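Epidermin leader peptide processing serine protease EpiP (Staphylococcus aureus subsp. aureus, PDB 3QFH) is a subtilisin-like serine endopeptidase that probably cleaves the leader peptide from the precursor of the lantibiotic epidermin. Local coordinates at residues 319-324 with 345-350; 281-286 with 292-297; 387-392 with 411-416. All coordinates share one frame; numbering follows the deposited sequence.

Interaction 1: 319-324 with 345-350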
ATOM      1  N   THR A 319      15.681   1.125  -1.075  1.00 22.73           N
ATOM      2  CA  THR A 319      17.139   1.136  -1.099  1.00 24.18           C
ATOM      3  C   THR A 319      17.707  -0.307  -1.020  1.00 23.88           C
ATOM      4  O   THR A 319      17.059  -1.239  -0.525  1.00 20.50           O
ATOM      5  CB  THR A 319      17.732   1.983   0.079  1.00 25.24           C
ATOM      6  OG1 THR A 319      17.237   1.496   1.329  1.00 27.92           O
ATOM      7  CG2 THR A 319      17.367   3.467  -0.039  1.00 23.47           C
ATOM      8  N   ASP A 320      18.931  -0.488  -1.497  1.00 24.56           N
ATOM      9  CA  ASP A 320      19.581  -1.785  -1.430  1.00 25.36           C
ATOM     10  C   ASP A 320      20.420  -1.894  -0.150  1.00 26.72           C
ATOM     11  O   ASP A 320      20.296  -1.048   0.742  1.00 27.59           O
ATOM     12  CB  ASP A 320      20.392  -2.064  -2.712  1.00 26.86           C
ATOM     13  CG  ASP A 320      21.603  -1.164  -2.866  1.00 27.92           C
ATOM     14  OD1 ASP A 320      21.944  -0.437  -1.909  1.00 31.49           O
ATOM     15  OD2 ASP A 320      22.243  -1.224  -3.940  1.00 32.58           O
ATOM     16  N   GLN A 321      21.247  -2.940  -0.030  1.00 27.77           N
ATOM     17  CA  GLN A 321      22.032  -3.148   1.181  1.00 28.58           C
ATOM     18  C   GLN A 321      23.170  -2.141   1.379  1.00 30.37           C
ATOM     19  O   GLN A 321      23.718  -2.055   2.473  1.00 30.05           O
ATOM     20  CB  GLN A 321      22.578  -4.581   1.291  1.00 29.81           C
ATOM     21  CG  GLN A 321      23.688  -4.980   0.296  1.00 29.81           C
ATOM     22  CD  GLN A 321      23.177  -5.208  -1.086  1.00 30.08           C
ATOM     23  OE1 GLN A 321      22.028  -4.873  -1.395  1.00 29.19           O
ATOM     24  NE2 GLN A 321      24.019  -5.785  -1.945  1.00 30.09           N
ATOM     25  N   LYS A 322      23.556  -1.422   0.329  1.00 31.65           N
ATOM     26  CA  LYS A 322      24.565  -0.357   0.459  1.00 32.44           C
ATOM     27  C   LYS A 322      23.901   1.034   0.570  1.00 32.13           C
ATOM     28  O   LYS A 322      24.534   2.057   0.350  1.00 30.46           O
ATOM     29  CB  LYS A 322      25.527  -0.416  -0.728  1.00 35.05           C
ATOM     30  CG  LYS A 322      26.398  -1.676  -0.684  1.00 37.11           C
ATOM     31  CD  LYS A 322      27.292  -1.830  -1.889  1.00 45.62           C
ATOM     32  CE  LYS A 322      28.497  -2.733  -1.552  1.00 48.97           C
ATOM     33  NZ  LYS A 322      28.129  -3.967  -0.775  1.00 49.91           N
ATOM     34  N   SER A 323      22.616   1.049   0.929  1.00 31.75           N
ATOM     35  CA  SER A 323      21.829   2.273   1.058  1.00 32.46           C
ATOM     36  C   SER A 323      21.669   3.068  -0.250  1.00 32.00           C
ATOM     37  O   SER A 323      21.254   4.214  -0.213  1.00 29.76           O
ATOM     38  CB  SER A 323      22.364   3.152   2.196  1.00 34.34           C
ATOM     39  OG  SER A 323      21.976   2.605   3.451  1.00 39.44           O
ATOM     40  N   ASN A 324      21.980   2.451  -1.396  1.00 31.30           N
ATOM     41  CA  ASN A 324      21.773   3.091  -2.699  1.00 31.16           C
ATOM     42  C   ASN A 324      20.369   2.763  -3.193  1.00 30.21           C
ATOM     43  O   ASN A 324      19.813   1.735  -2.827  1.00 29.93           O
ATOM     44  CB  ASN A 324      22.812   2.612  -3.713  1.00 33.05           C
ATOM     45  CG  ASN A 324      24.231   3.025  -3.342  1.00 34.70           C
ATOM     46  OD1 ASN A 324      24.436   3.985  -2.613  1.00 40.31           O
ATOM     47  ND2 ASN A 324      25.209   2.321  -3.877  1.00 40.36           N
ATOM     48  N   PHE A 345      18.518  -6.784  -7.062  1.00 29.02           N
ATOM     49  CA  PHE A 345      18.821  -7.989  -7.828  1.00 29.38           C
ATOM     50  C   PHE A 345      20.095  -7.778  -8.626  1.00 29.95           C
ATOM     51  O   PHE A 345      20.363  -8.525  -9.569  1.00 30.06           O
ATOM     52  CB  PHE A 345      17.660  -8.399  -8.758  1.00 30.71           C
ATOM     53  CG  PHE A 345      16.441  -8.881  -8.018  1.00 28.76           C
ATOM     54  CD1 PHE A 345      16.453 -10.093  -7.372  1.00 31.07           C
ATOM     55  CD2 PHE A 345      15.295  -8.121  -7.970  1.00 32.96           C
ATOM     56  CE1 PHE A 345      15.332 -10.536  -6.655  1.00 32.58           C
ATOM     57  CE2 PHE A 345      14.174  -8.561  -7.278  1.00 34.08           C
ATOM     58  CZ  PHE A 345      14.197  -9.774  -6.626  1.00 33.49           C
ATOM     59  N   ALA A 346      20.899  -6.786  -8.223  1.00 29.53           N
ATOM     60  CA  ALA A 346      22.161  -6.487  -8.922  1.00 31.30           C
ATOM     61  C   ALA A 346      23.071  -7.707  -8.973  1.00 30.73           C
ATOM     62  O   ALA A 346      23.631  -8.019  -9.997  1.00 33.80           O
ATOM     63  CB  ALA A 346      22.876  -5.314  -8.274  1.00 31.01           C
ATOM     64  N   TYR A 347      23.211  -8.400  -7.851  1.00 31.44           N
ATOM     65  CA  TYR A 347      24.045  -9.580  -7.808  1.00 31.91           C
ATOM     66  C   TYR A 347      23.555 -10.683  -8.724  1.00 31.51           C
ATOM     67  O   TYR A 347      24.355 -11.326  -9.395  1.00 33.32           O
ATOM     68  CB  TYR A 347      24.128 -10.149  -6.406  1.00 31.89           C
ATOM     69  CG  TYR A 347      25.025  -9.414  -5.468  1.00 32.96           C
ATOM     70  CD1 TYR A 347      26.321  -9.017  -5.858  1.00 36.08           C
ATOM     71  CD2 TYR A 347      24.645  -9.216  -4.159  1.00 29.27           C
ATOM     72  CE1 TYR A 347      27.162  -8.380  -4.964  1.00 34.64           C
ATOM     73  CE2 TYR A 347      25.472  -8.602  -3.267  1.00 28.85           C
ATOM     74  CZ  TYR A 347      26.718  -8.184  -3.660  1.00 32.19           C
ATOM     75  OH  TYR A 347      27.497  -7.573  -2.736  1.00 32.28           O
ATOM     76  N   LEU A 348      22.249 -10.908  -8.726  1.00 31.36           N
ATOM     77  CA  LEU A 348      21.628 -11.924  -9.565  1.00 32.77           C
ATOM     78  C   LEU A 348      21.917 -11.632 -11.015  1.00 34.70           C
ATOM     79  O   LEU A 348      22.351 -12.512 -11.763  1.00 34.09           O
ATOM     80  CB  LEU A 348      20.116 -11.983  -9.318  1.00 32.24           C
ATOM     81  CG  LEU A 348      19.283 -12.876 -10.250  1.00 34.59           C
ATOM     82  CD1 LEU A 348      19.770 -14.305 -10.181  1.00 29.21           C
ATOM     83  CD2 LEU A 348      17.800 -12.779  -9.889  1.00 32.76           C
ATOM     84  N   ASN A 349      21.718 -10.381 -11.404  1.00 36.40           N
ATOM     85  CA  ASN A 349      21.995  -9.969 -12.782  1.00 38.06           C
ATOM     86  C   ASN A 349      23.487 -10.051 -13.116  1.00 39.99           C
ATOM     87  O   ASN A 349      23.845 -10.322 -14.254  1.00 39.79           O
ATOM     88  CB  ASN A 349      21.462  -8.555 -13.035  1.00 38.57           C
ATOM     89  CG  ASN A 349      19.931  -8.468 -12.887  1.00 39.61           C
ATOM     90  OD1 ASN A 349      19.206  -9.337 -13.359  1.00 45.10           O
ATOM     91  ND2 ASN A 349      19.451  -7.413 -12.243  1.00 40.93           N
ATOM     92  N   GLN A 350      24.359  -9.835 -12.132  1.00 40.41           N
ATOM     93  CA  GLN A 350      25.813  -9.884 -12.380  1.00 40.73           C
ATOM     94  C   GLN A 350      26.383 -11.306 -12.396  1.00 40.96           C
ATOM     95  O   GLN A 350      27.264 -11.611 -13.197  1.00 41.24           O
ATOM     96  CB  GLN A 350      26.575  -9.065 -11.319  1.00 41.49           C
ATOM     97  CG  GLN A 350      28.106  -9.199 -11.417  1.00 45.51           C
ATOM     98  CD  GLN A 350      28.875  -8.476 -10.313  1.00 49.31           C
ATOM     99  OE1 GLN A 350      28.301  -7.980  -9.332  1.00 48.63           O
ATOM    100  NE2 GLN A 350      30.195  -8.435 -10.464  1.00 48.51           N
TER
HETATM  101  O   HOH W   1      26.750  -6.556  -0.435  1.00 32.20           O
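Tyr347, on the first turn of helix 346-358, meets Gln321 and Lys322 in the turn that follows strand 314-319. Its CB leaves the helix with CG lying beside the backbone N (chi1 -77°), and the phenol then extends toward the loop. Contact begins at CD2, 4.1 Å from Gln321 NE2, and is tightest one atom further on, where CE2 of Tyr347 comes within 3.4 Å of the same Gln321 NE2. This nitrogen comes up to the ring obliquely, the amide and ring planes 42° apart. At the tip, Tyr347 OH holds water 1 at 2.6 Å; this water lies at the ring edge, in its plane, and accepts from Gln321 NE2 over 3.2 Å. Lys322 brings its ammonium group near the phenol as well, NZ standing 4.2 Å from Tyr347 OH, with the two side chains crossing at roughly a right angle.

The loop has its own internal support. Asp320 to Ser323 form a type I beta turn, and Asp320 OD1 accepts from Lys322 N (2.9 Å), an Asx turn, and also from Asn324 N, the donors reaching it from opposite faces of the carboxylate plane. Around the contact, Glu432 binds the hydroxyls of Thr319 and Ser323, Trp103 lies against Gln321, and Glu365 accepts from the backbone N of Tyr347 and Leu348.

A single water couples an amide NH to a phenol at the protein surface, while the nearby ammonium group might modestly favour the phenolate and so lower the pKa of Tyr347. Such a small, hydrated interface links the loop and the helix start through one water and one oblique amide-to-ring contact, with no direct hydrogen bond between the two segments.

Interaction 2: 281-286 with 292-297; sequences DGIDVN and KLQREY
Asp281 opens the contact, its carboxylate running past the side-chain amide of Gln294 in the opposite direction. The two planes are only 21° apart, and Asp281 CG lies 4.1 Å from Gln294 OE1. No hydrogen bond forms between them: Asp281 OD2 is instead bonded to the hydroxyl of Tyr238, and Gln294 NE2 turns back to the carbonyl of Lys290. The bend of the glutamine at chi2 (-51°) folds its amide alongside the carboxylate.

Gly282 has a positive phi (57°); Ile283, next, points its side chain toward residues 292-297. Ile283 CD1 rests 4.2 Å from Gln294 CG, the buried apolar half of the contact. Next comes Asp284, whose OD2 accepts from Asn286 N at 3.0 Å in an Asx turn that shapes the chain just before helix 288-292. At the end of that helix, Lys292 to Arg295 make a type I beta turn, and Lys292 O also receives Tyr297 N, 3.1 Å away.

Residues 281-286 probably begin immediately after the oxyanion-hole asparagine, as in other subtilases. They lie in the loop that follows strand 273-277 of the central parallel sheet, and helix 288-292 joins the two segments, ending at Lys292. Strand 237-241 flanks both segments, with Tyr238 touching Ile283 as well as Gln294, while strand 302-306 lies next along the chain.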
ATOM      1  N   ASP A 281       9.330  -0.152 -11.372  1.00 33.07           N
ATOM      2  CA  ASP A 281       9.756  -0.208 -12.773  1.00 34.42           C
ATOM      3  C   ASP A 281      10.979   0.621 -13.064  1.00 34.24           C
ATOM      4  O   ASP A 281      11.338   0.817 -14.216  1.00 34.16           O
ATOM      5  CB  ASP A 281       8.594   0.221 -13.648  1.00 35.14           C
ATOM      6  CG  ASP A 281       7.414  -0.703 -13.498  1.00 38.87           C
ATOM      7  OD1 ASP A 281       7.588  -1.911 -13.724  1.00 42.84           O
ATOM      8  OD2 ASP A 281       6.321  -0.235 -13.147  1.00 46.47           O
ATOM      9  N   GLY A 282      11.615   1.126 -12.012  1.00 33.93           N
ATOM     10  CA  GLY A 282      12.818   1.931 -12.156  1.00 34.35           C
ATOM     11  C   GLY A 282      12.656   3.165 -13.023  1.00 35.46           C
ATOM     12  O   GLY A 282      13.596   3.577 -13.704  1.00 36.94           O
ATOM     13  N   ILE A 283      11.488   3.786 -13.003  1.00 34.89           N
ATOM     14  CA  ILE A 283      11.308   4.956 -13.853  1.00 35.61           C
ATOM     15  C   ILE A 283      11.183   6.282 -13.076  1.00 34.71           C
ATOM     16  O   ILE A 283      10.688   6.323 -11.938  1.00 31.79           O
ATOM     17  CB  ILE A 283      10.099   4.789 -14.801  1.00 36.71           C
ATOM     18  CG1 ILE A 283       8.779   4.898 -14.053  1.00 38.43           C
ATOM     19  CG2 ILE A 283      10.172   3.461 -15.561  1.00 37.61           C
ATOM     20  CD1 ILE A 283       7.589   4.630 -14.948  1.00 46.36           C
ATOM     21  N   ASP A 284      11.691   7.343 -13.697  1.00 35.12           N
ATOM     22  CA  ASP A 284      11.559   8.699 -13.186  1.00 35.66           C
ATOM     23  C   ASP A 284      10.138   9.081 -13.581  1.00 35.69           C
ATOM     24  O   ASP A 284       9.836   9.265 -14.773  1.00 34.82           O
ATOM     25  CB  ASP A 284      12.589   9.630 -13.839  1.00 36.83           C
ATOM     26  CG  ASP A 284      12.517  11.080 -13.314  1.00 39.35           C
ATOM     27  OD1 ASP A 284      13.536  11.784 -13.431  1.00 47.98           O
ATOM     28  OD2 ASP A 284      11.470  11.526 -12.787  1.00 41.51           O
ATOM     29  N   VAL A 285       9.266   9.208 -12.591  1.00 34.90           N
ATOM     30  CA  VAL A 285       7.860   9.470 -12.866  1.00 36.42           C
ATOM     31  C   VAL A 285       7.570  10.818 -13.532  1.00 38.18           C
ATOM     32  O   VAL A 285       6.440  11.066 -13.902  1.00 36.97           O
ATOM     33  CB  VAL A 285       7.007   9.348 -11.622  1.00 35.17           C
ATOM     34  CG1 VAL A 285       7.076   7.916 -11.087  1.00 35.48           C
ATOM     35  CG2 VAL A 285       7.440  10.388 -10.587  1.00 34.18           C
ATOM     36  N   ASN A 286       8.568  11.686 -13.647  1.00 40.54           N
ATOM     37  CA  ASN A 286       8.379  12.964 -14.329  1.00 43.80           C
ATOM     38  C   ASN A 286       8.471  12.819 -15.824  1.00 46.60           C
ATOM     39  O   ASN A 286       8.069  13.715 -16.549  1.00 48.78           O
ATOM     40  CB  ASN A 286       9.373  13.981 -13.821  1.00 44.41           C
ATOM     41  CG  ASN A 286       9.100  14.355 -12.401  1.00 43.73           C
ATOM     42  OD1 ASN A 286       8.011  14.799 -12.083  1.00 45.93           O
ATOM     43  ND2 ASN A 286      10.074  14.165 -11.536  1.00 48.69           N
ATOM     44  N   LYS A 292       3.519   6.473 -20.010  1.00 51.68           N
ATOM     45  CA  LYS A 292       2.537   6.012 -21.011  1.00 53.52           C
ATOM     46  C   LYS A 292       2.906   4.627 -21.541  1.00 54.04           C
ATOM     47  O   LYS A 292       2.039   3.808 -21.821  1.00 54.24           O
ATOM     48  CB  LYS A 292       2.444   6.976 -22.191  1.00 54.23           C
ATOM     49  CG  LYS A 292       2.054   8.399 -21.832  1.00 57.00           C
ATOM     50  CD  LYS A 292       1.832   9.235 -23.090  1.00 61.40           C
ATOM     51  CE  LYS A 292       1.869  10.729 -22.791  1.00 63.70           C
ATOM     52  NZ  LYS A 292       0.895  11.157 -21.749  1.00 63.59           N
ATOM     53  N   LEU A 293       4.203   4.375 -21.653  1.00 54.40           N
ATOM     54  CA  LEU A 293       4.712   3.101 -22.136  1.00 56.08           C
ATOM     55  C   LEU A 293       4.343   1.916 -21.214  1.00 55.44           C
ATOM     56  O   LEU A 293       4.376   0.764 -21.641  1.00 55.95           O
ATOM     57  CB  LEU A 293       6.232   3.203 -22.310  1.00 56.51           C
ATOM     58  CG  LEU A 293       6.877   2.215 -23.267  1.00 59.16           C
ATOM     59  CD1 LEU A 293       6.239   2.335 -24.651  1.00 61.05           C
ATOM     60  CD2 LEU A 293       8.368   2.487 -23.331  1.00 60.69           C
ATOM     61  N   GLN A 294       3.985   2.200 -19.959  1.00 54.42           N
ATOM     62  CA  GLN A 294       3.576   1.149 -19.020  1.00 54.23           C
ATOM     63  C   GLN A 294       2.174   0.612 -19.332  1.00 55.42           C
ATOM     64  O   GLN A 294       1.839  -0.513 -18.954  1.00 54.95           O
ATOM     65  CB  GLN A 294       3.638   1.642 -17.566  1.00 52.78           C
ATOM     66  CG  GLN A 294       5.003   2.165 -17.162  1.00 52.78           C
ATOM     67  CD  GLN A 294       6.113   1.185 -17.499  1.00 54.13           C
ATOM     68  OE1 GLN A 294       6.002  -0.011 -17.234  1.00 53.81           O
ATOM     69  NE2 GLN A 294       7.187   1.691 -18.088  1.00 55.66           N
ATOM     70  N   ARG A 295       1.354   1.422 -19.997  1.00 56.75           N
ATOM     71  CA  ARG A 295       0.012   0.999 -20.402  1.00 58.88           C
ATOM     72  C   ARG A 295      -0.100   0.914 -21.922  1.00 61.63           C
ATOM     73  O   ARG A 295      -1.203   0.743 -22.449  1.00 62.83           O
ATOM     74  CB  ARG A 295      -1.053   1.979 -19.878  1.00 58.11           C
ATOM     75  CG  ARG A 295      -1.233   1.981 -18.388  1.00 56.03           C
ATOM     76  CD  ARG A 295      -1.813   0.662 -17.850  1.00 56.02           C
ATOM     77  NE  ARG A 295      -3.152   0.366 -18.364  1.00 55.00           N
ATOM     78  CZ  ARG A 295      -4.284   0.922 -17.924  1.00 55.86           C
ATOM     79  NH1 ARG A 295      -5.450   0.565 -18.453  1.00 55.69           N
ATOM     80  NH2 ARG A 295      -4.267   1.835 -16.965  1.00 56.32           N
ATOM     81  N   GLU A 296       1.031   1.029 -22.621  1.00 64.02           N
ATOM     82  CA  GLU A 296       1.047   1.012 -24.085  1.00 67.01           C
ATOM     83  C   GLU A 296      -0.053   1.955 -24.573  1.00 67.99           C
ATOM     84  O   GLU A 296      -0.873   1.598 -25.418  1.00 68.90           O
ATOM     85  CB  GLU A 296       0.821  -0.411 -24.613  1.00 68.11           C
ATOM     86  CG  GLU A 296       1.769  -1.462 -24.016  1.00 69.39           C
ATOM     87  CD  GLU A 296       1.528  -2.861 -24.567  1.00 72.13           C
ATOM     88  OE1 GLU A 296       0.648  -3.018 -25.438  1.00 72.99           O
ATOM     89  OE2 GLU A 296       2.224  -3.804 -24.129  1.00 73.52           O
ATOM     90  N   TYR A 297      -0.049   3.165 -24.027  1.00 67.66           N
ATOM     91  CA  TYR A 297      -1.084   4.147 -24.299  1.00 68.66           C
ATOM     92  C   TYR A 297      -0.661   5.216 -25.303  1.00 69.93           C
ATOM     93  O   TYR A 297       0.375   5.859 -25.124  1.00 69.79           O
ATOM     94  CB  TYR A 297      -1.466   4.790 -22.970  1.00 67.73           C
ATOM     95  CG  TYR A 297      -2.501   5.872 -23.054  1.00 68.23           C
ATOM     96  CD1 TYR A 297      -3.853   5.561 -23.151  1.00 67.53           C
ATOM     97  CD2 TYR A 297      -2.134   7.213 -22.994  1.00 68.35           C
ATOM     98  CE1 TYR A 297      -4.812   6.556 -23.211  1.00 67.89           C
ATOM     99  CE2 TYR A 297      -3.082   8.211 -23.050  1.00 68.33           C
ATOM    100  CZ  TYR A 297      -4.421   7.880 -23.155  1.00 67.19           C
ATOM    101  OH  TYR A 297      -5.371   8.870 -23.209  1.00 66.81           O
TER

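Interaction 3: 387-392 with 411-416; sequences PKVSGA and ELLYQH. With SO4 (sulfate ion), chain M.
Lys388 NZ, one residue before the Val389 that packs on Leu413, is gripped by four groups: a salt bridge to Asp104 and hydrogen bonds to Gln184 and the carbonyls of Leu384 and Pro341. These bonds satisfy the buried ammonium group and join helix 382-400 to residues of several other parts of the fold.

Leu413 carries the contact. Its CG is anti to the backbone N (chi1 175°), and the two methyls reach different residues: CD2 touches Val389 CG1 at 3.8 Å, and CD1 lies 4.4 Å from Ala392 CB. The valine and leucine side chains cross at about a right angle. The small Ala392 lets the backbones approach, its CA being 8.0 Å from that of Leu413. Ile338 of the parallel sheet touches both Val389 and Leu413. At the outer side, Gln415 NE2 gives a weak hydrogen bond to sulfate O1 (3.4 Å); the same sulfate, probably a crystallisation additive, is also bonded to His430.

Helix 382-400 carries the probable nucleophile Ser383 in its first turn, as in other subtilases. Between 387-392 and 411-416 the contact is entirely apolar, in a buried site where no hydrogen bond crosses between the segments.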
ATOM      1  N   PRO A 387       6.314  -1.025   4.341  1.00 22.66           N
ATOM      2  CA  PRO A 387       5.861  -1.388   5.693  1.00 22.83           C
ATOM      3  C   PRO A 387       6.799  -0.951   6.792  1.00 23.70           C
ATOM      4  O   PRO A 387       6.341  -0.769   7.942  1.00 22.09           O
ATOM      5  CB  PRO A 387       5.759  -2.926   5.645  1.00 22.68           C
ATOM      6  CG  PRO A 387       6.506  -3.322   4.405  1.00 21.64           C
ATOM      7  CD  PRO A 387       6.320  -2.193   3.452  1.00 21.87           C
ATOM      8  N   LYS A 388       8.085  -0.778   6.461  1.00 22.06           N
ATOM      9  CA  LYS A 388       9.078  -0.291   7.430  1.00 22.51           C
ATOM     10  C   LYS A 388       8.762   1.147   7.860  1.00 23.39           C
ATOM     11  O   LYS A 388       8.856   1.505   9.055  1.00 23.76           O
ATOM     12  CB  LYS A 388      10.499  -0.388   6.846  1.00 22.95           C
ATOM     13  CG  LYS A 388      10.998  -1.816   6.614  1.00 24.00           C
ATOM     14  CD  LYS A 388      12.466  -1.805   6.172  1.00 31.40           C
ATOM     15  CE  LYS A 388      13.020  -3.214   5.994  1.00 33.31           C
ATOM     16  NZ  LYS A 388      12.319  -3.922   4.907  1.00 32.22           N
ATOM     17  N   VAL A 389       8.361   1.959   6.880  1.00 23.74           N
ATOM     18  CA  VAL A 389       7.965   3.331   7.112  1.00 22.10           C
ATOM     19  C   VAL A 389       6.632   3.366   7.847  1.00 23.21           C
ATOM     20  O   VAL A 389       6.464   4.170   8.776  1.00 23.51           O
ATOM     21  CB  VAL A 389       7.894   4.144   5.807  1.00 22.58           C
ATOM     22  CG1 VAL A 389       7.302   5.539   6.046  1.00 20.94           C
ATOM     23  CG2 VAL A 389       9.290   4.231   5.152  1.00 21.30           C
ATOM     24  N   SER A 390       5.679   2.514   7.455  1.00 23.96           N
ATOM     25  CA  SER A 390       4.384   2.482   8.164  1.00 22.45           C
ATOM     26  C   SER A 390       4.607   2.131   9.636  1.00 23.49           C
ATOM     27  O   SER A 390       4.039   2.760  10.548  1.00 22.75           O
ATOM     28  CB  SER A 390       3.405   1.470   7.555  1.00 23.23           C
ATOM     29  OG  SER A 390       3.017   1.827   6.238  1.00 24.77           O
ATOM     30  N   GLY A 391       5.391   1.094   9.876  1.00 21.79           N
ATOM     31  CA  GLY A 391       5.712   0.696  11.248  1.00 22.32           C
ATOM     32  C   GLY A 391       6.356   1.811  12.050  1.00 21.97           C
ATOM     33  O   GLY A 391       6.007   2.030  13.214  1.00 22.61           O
ATOM     34  N   ALA A 392       7.296   2.525  11.423  1.00 21.73           N
ATOM     35  CA  ALA A 392       7.993   3.635  12.057  1.00 20.94           C
ATOM     36  C   ALA A 392       7.019   4.738  12.479  1.00 23.71           C
ATOM     37  O   ALA A 392       7.107   5.276  13.613  1.00 22.46           O
ATOM     38  CB  ALA A 392       9.100   4.197  11.108  1.00 21.48           C
ATOM     39  N   GLU A 411       6.083  14.853   9.863  1.00 28.51           N
ATOM     40  CA  GLU A 411       7.156  15.851   9.904  1.00 31.00           C
ATOM     41  C   GLU A 411       8.324  15.414  10.774  1.00 29.12           C
ATOM     42  O   GLU A 411       9.460  15.702  10.453  1.00 27.75           O
ATOM     43  CB  GLU A 411       6.638  17.242  10.323  1.00 32.39           C
ATOM     44  CG  GLU A 411       5.704  17.833   9.250  1.00 40.52           C
ATOM     45  CD  GLU A 411       6.353  17.839   7.836  1.00 46.15           C
ATOM     46  OE1 GLU A 411       7.502  18.316   7.706  1.00 51.18           O
ATOM     47  OE2 GLU A 411       5.715  17.368   6.863  1.00 47.92           O
ATOM     48  N   LEU A 412       8.042  14.725  11.872  1.00 28.54           N
ATOM     49  CA  LEU A 412       9.099  14.211  12.723  1.00 28.02           C
ATOM     50  C   LEU A 412       9.879  13.127  11.931  1.00 28.02           C
ATOM     51  O   LEU A 412      11.118  13.132  11.900  1.00 26.82           O
ATOM     52  CB  LEU A 412       8.515  13.686  14.035  1.00 29.15           C
ATOM     53  CG  LEU A 412       9.521  13.325  15.131  1.00 28.12           C
ATOM     54  CD1 LEU A 412       8.889  13.476  16.518  1.00 29.52           C
ATOM     55  CD2 LEU A 412      10.126  11.923  14.927  1.00 21.42           C
ATOM     56  N   LEU A 413       9.150  12.247  11.251  1.00 26.42           N
ATOM     57  CA  LEU A 413       9.780  11.221  10.424  1.00 27.31           C
ATOM     58  C   LEU A 413      10.715  11.885   9.403  1.00 27.58           C
ATOM     59  O   LEU A 413      11.887  11.542   9.299  1.00 28.00           O
ATOM     60  CB  LEU A 413       8.715  10.363   9.712  1.00 25.90           C
ATOM     61  CG  LEU A 413       9.218   9.314   8.715  1.00 29.15           C
ATOM     62  CD1 LEU A 413       9.869   8.156   9.439  1.00 27.64           C
ATOM     63  CD2 LEU A 413       8.105   8.795   7.814  1.00 31.74           C
ATOM     64  N   TYR A 414      10.200  12.871   8.681  1.00 27.84           N
ATOM     65  CA  TYR A 414      10.989  13.513   7.644  1.00 29.71           C
ATOM     66  C   TYR A 414      12.213  14.296   8.108  1.00 30.83           C
ATOM     67  O   TYR A 414      13.237  14.290   7.423  1.00 32.12           O
ATOM     68  CB  TYR A 414      10.125  14.451   6.789  1.00 29.91           C
ATOM     69  CG  TYR A 414       9.053  13.773   5.949  1.00 32.61           C
ATOM     70  CD1 TYR A 414       9.114  12.408   5.650  1.00 31.69           C
ATOM     71  CD2 TYR A 414       8.060  14.536   5.328  1.00 33.56           C
ATOM     72  CE1 TYR A 414       8.154  11.800   4.847  1.00 33.20           C
ATOM     73  CE2 TYR A 414       7.108  13.941   4.503  1.00 34.89           C
ATOM     74  CZ  TYR A 414       7.166  12.571   4.266  1.00 34.01           C
ATOM     75  OH  TYR A 414       6.220  11.985   3.473  1.00 33.78           O
ATOM     76  N   GLN A 415      12.090  14.985   9.239  1.00 30.90           N
ATOM     77  CA  GLN A 415      13.148  15.845   9.745  1.00 32.25           C
ATOM     78  C   GLN A 415      14.091  15.193  10.729  1.00 31.73           C
ATOM     79  O   GLN A 415      15.240  15.578  10.778  1.00 29.92           O
ATOM     80  CB  GLN A 415      12.538  17.092  10.404  1.00 33.27           C
ATOM     81  CG  GLN A 415      11.695  17.936   9.469  1.00 38.48           C
ATOM     82  CD  GLN A 415      12.488  18.460   8.285  1.00 44.97           C
ATOM     83  OE1 GLN A 415      13.662  18.837   8.417  1.00 51.33           O
ATOM     84  NE2 GLN A 415      11.852  18.494   7.121  1.00 44.97           N
ATOM     85  N   HIS A 416      13.604  14.239  11.522  1.00 31.25           N
ATOM     86  CA  HIS A 416      14.445  13.575  12.528  1.00 33.34           C
ATOM     87  C   HIS A 416      14.467  12.059  12.434  1.00 32.15           C
ATOM     88  O   HIS A 416      15.125  11.421  13.230  1.00 35.38           O
ATOM     89  CB  HIS A 416      13.975  13.956  13.946  1.00 33.80           C
ATOM     90  CG  HIS A 416      13.894  15.430  14.168  1.00 36.70           C
ATOM     91  ND1 HIS A 416      14.975  16.179  14.582  1.00 38.55           N
ATOM     92  CD2 HIS A 416      12.874  16.303  13.984  1.00 35.13           C
ATOM     93  CE1 HIS A 416      14.617  17.447  14.670  1.00 39.39           C
ATOM     94  NE2 HIS A 416      13.349  17.551  14.309  1.00 38.85           N
TER
HETATM   95  S   SO4 M 459      15.291  18.224   4.513  1.00 53.03           S
HETATM   96  O1  SO4 M 459      14.099  19.062   4.657  1.00 54.46           O
HETATM   97  O2  SO4 M 459      16.440  18.994   4.060  1.00 47.68           O
HETATM   98  O3  SO4 M 459      15.570  17.584   5.791  1.00 50.82           O
HETATM   99  O4  SO4 M 459      15.017  17.187   3.518  1.00 60.19           O

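Along the chain the three contacts come in series, interaction 2 first, then interaction 1, then interaction 3, all within the subtilase region. Their centres lie 22 to 27 Å apart and none touches another; interactions 1 and 3 come nearest, with about 8 Å between closest atoms. The seven-stranded parallel sheet relates them. Strands 273-277 and 314-319 lead into the loops of interactions 2 and 1, and strand 338-341, at the sheet edge, lies beside Thr319 of interaction 1 and beside Val389 and Leu413 of interaction 3. Interaction 1 is a water-bridged surface contact and interaction 2 a sparse, partly buried one between loops, whereas the helix that carries the probable catalytic serine is packed in the apolar interior.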